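Local structure of complement factor MASP-3 (3DEM) at residues Phe151-His156 against Cys162-Ser167. The protein is a modular serine protease of the complement lectin pathway whose CUB1-EGF-CUB2 region associates with mannan-binding lectin and ficolins. Residues are numbered along the deposited sequence; the frame is centred on the assembly and turned at random.
Sequences FGYILH and CRVECS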
loop_
_atom_site.group_PDB
_atom_site.type_symbol
_atom_site.label_atom_id
_atom_site.label_comp_id
_atom_site.label_asym_id
_atom_site.label_seq_id
_atom_site.Cartn_x
_atom_site.Cartn_y
_atom_site.Cartn_z
ATOM N N PHE A 151 -0.295 -4.243 27.096
ATOM C CA PHE A 151 -0.045 -3.476 28.300
ATOM C C PHE A 151 0.373 -4.401 29.437
ATOM O O PHE A 151 -0.309 -5.382 29.738
ATOM C CB PHE A 151 -1.315 -2.704 28.669
ATOM C CG PHE A 151 -1.187 -1.875 29.906
ATOM C CD1 PHE A 151 -0.622 -0.615 29.854
ATOM C CD2 PHE A 151 -1.654 -2.349 31.117
ATOM C CE1 PHE A 151 -0.516 0.156 30.998
ATOM C CE2 PHE A 151 -1.547 -1.588 32.266
ATOM C CZ PHE A 151 -0.978 -0.333 32.204
ATOM N N GLY A 152 1.502 -4.091 30.063
ATOM C CA GLY A 152 1.981 -4.886 31.185
ATOM C C GLY A 152 3.048 -5.885 30.782
ATOM O O GLY A 152 3.627 -6.558 31.632
ATOM N N TYR A 153 3.308 -5.984 29.480
ATOM C CA TYR A 153 4.325 -6.897 28.956
ATOM C C TYR A 153 5.507 -6.143 28.358
ATOM O O TYR A 153 5.411 -4.963 28.022
ATOM C CB TYR A 153 3.741 -7.802 27.875
ATOM C CG TYR A 153 2.779 -8.869 28.353
ATOM C CD1 TYR A 153 3.185 -10.195 28.453
ATOM C CD2 TYR A 153 1.460 -8.561 28.670
ATOM C CE1 TYR A 153 2.306 -11.180 28.867
ATOM C CE2 TYR A 153 0.576 -9.539 29.085
ATOM C CZ TYR A 153 1.004 -10.846 29.179
ATOM O OH TYR A 153 0.143 -11.831 29.597
ATOM N N ILE A 154 6.621 -6.850 28.205
ATOM C CA ILE A 154 7.843 -6.257 27.690
ATOM C C ILE A 154 8.319 -7.059 26.484
ATOM O O ILE A 154 8.442 -8.285 26.554
ATOM C CB ILE A 154 8.950 -6.233 28.773
ATOM C CG1 ILE A 154 8.497 -5.412 29.985
ATOM C CG2 ILE A 154 10.250 -5.682 28.204
ATOM C CD1 ILE A 154 9.296 -5.676 31.252
ATOM N N LEU A 155 8.570 -6.370 25.374
ATOM C CA LEU A 155 9.110 -7.024 24.186
ATOM C C LEU A 155 10.515 -7.566 24.465
ATOM O O LEU A 155 11.405 -6.836 24.917
ATOM C CB LEU A 155 9.127 -6.060 22.994
ATOM C CG LEU A 155 9.356 -6.696 21.616
ATOM C CD1 LEU A 155 8.201 -7.614 21.239
ATOM C CD2 LEU A 155 9.565 -5.635 20.538
ATOM N N HIS A 156 10.696 -8.856 24.202
ATOM C CA HIS A 156 11.938 -9.558 24.502
ATOM C C HIS A 156 13.046 -9.201 23.506
ATOM O O HIS A 156 12.805 -8.512 22.520
ATOM C CB HIS A 156 11.675 -11.072 24.514
ATOM C CG HIS A 156 12.819 -11.892 25.026
ATOM N ND1 HIS A 156 13.454 -11.626 26.221
ATOM C CD2 HIS A 156 13.425 -12.990 24.515
ATOM C CE1 HIS A 156 14.415 -12.514 26.414
ATOM N NE2 HIS A 156 14.414 -13.355 25.396
ATOM N N CYS A 162 6.752 -11.668 24.146
ATOM C CA CYS A 162 6.383 -10.700 25.163
ATOM C C CYS A 162 6.499 -11.279 26.574
ATOM O O CYS A 162 5.681 -12.107 26.983
ATOM C CB CYS A 162 4.957 -10.220 24.899
ATOM S SG CYS A 162 4.746 -9.400 23.295
ATOM N N ARG A 163 7.516 -10.839 27.310
ATOM C CA ARG A 163 7.767 -11.323 28.666
ATOM C C ARG A 163 7.180 -10.369 29.697
ATOM O O ARG A 163 6.633 -9.332 29.341
ATOM C CB ARG A 163 9.273 -11.496 28.906
ATOM C CG ARG A 163 10.069 -10.196 28.931
ATOM C CD ARG A 163 11.479 -10.423 29.466
ATOM N NE ARG A 163 12.183 -9.166 29.713
ATOM C CZ ARG A 163 12.087 -8.461 30.837
ATOM N NH1 ARG A 163 11.312 -8.890 31.828
ATOM N NH2 ARG A 163 12.767 -7.325 30.973
ATOM N N VAL A 164 7.295 -10.727 30.973
ATOM C CA VAL A 164 6.839 -9.865 32.057
ATOM C C VAL A 164 7.895 -9.786 33.141
ATOM O O VAL A 164 8.795 -10.622 33.207
ATOM C CB VAL A 164 5.536 -10.388 32.719
ATOM C CG1 VAL A 164 4.380 -10.366 31.735
ATOM C CG2 VAL A 164 5.746 -11.788 33.302
ATOM N N GLU A 165 7.782 -8.774 33.991
ATOM C CA GLU A 165 8.528 -8.760 35.235
ATOM C C GLU A 165 7.673 -9.482 36.260
ATOM O O GLU A 165 6.520 -9.116 36.474
ATOM C CB GLU A 165 8.840 -7.329 35.674
ATOM C CG GLU A 165 9.984 -6.677 34.890
ATOM C CD GLU A 165 11.275 -7.505 34.900
ATOM O OE1 GLU A 165 12.050 -7.411 33.929
ATOM O OE2 GLU A 165 11.527 -8.261 35.870
ATOM N N CYS A 166 8.223 -10.529 36.868
ATOM C CA CYS A 166 7.458 -11.351 37.805
ATOM C C CYS A 166 8.291 -11.744 39.032
ATOM O O CYS A 166 8.129 -12.834 39.580
ATOM C CB CYS A 166 6.919 -12.603 37.091
ATOM S SG CYS A 166 8.136 -13.405 36.000
ATOM N N SER A 167 9.171 -10.845 39.461
ATOM C CA SER A 167 10.088 -11.145 40.552
ATOM C C SER A 167 10.003 -10.164 41.712
ATOM O O SER A 167 10.661 -10.357 42.732
ATOM C CB SER A 167 11.525 -11.201 40.036
ATOM O OG SER A 167 11.680 -12.265 39.111
HETATM O O HOH W 1 5.873 -6.881 33.084
HETATM O O HOH W 2 14.014 -9.118 27.384
#
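I154 and R163 grip each other through both of their backbone polar groups. The amide N of I154 gives a short, nearly straight bond of 2.7 Å to O of R163, and N of R163 returns a more bent bond (147°) of 2.8 Å to O of I154. Beside them L155 and C162 form the next, non-hydrogen-bonded pair. Packing is also close around Y153, whose CD1 is 3.5 Å from V164 CG1. Its CG is turned beside the backbone N, anti to the carbonyl carbon (chi1 -71°), and the ring thereby lies alongside the V164 side chain, both pointing the same way. CG1 of V164 sits over one ring face in a CH-pi contact, 3.9 Å from the centroid, while O of C162 comes up at the ring edge. H136 makes an edge-to-face contact with the same tyrosine. Such a short antiparallel hairpin, closed to the preceding loop by the C149-C162 disulfide, is the C-terminal minor sheet of an EGF module; here the chain leaves its second strand and continues to C166, which is disulfide-bonded to C193 of the following CUB domain, and V164 N bonds to S191 OG on that side. The I154 and R163 side chains, on the other face of the hairpin, meet more loosely and beside water. The arginine, extended from CG to NE, lays one guanidinium face against CD1 of I154, with NH1 3.8 Å from that methyl. The same methyl touches CG of E165, and R163 NH1 donates a hydrogen bond of 2.7 Å to E165 OE1 within a salt bridge, reaching it from above the carboxylate plane. Two waters bridge the segments at the margins: one links R163 NE with H156 ND1, whose ring stands almost perpendicular to the guanidinium, and another donates to G152 O and accepts from E165 N.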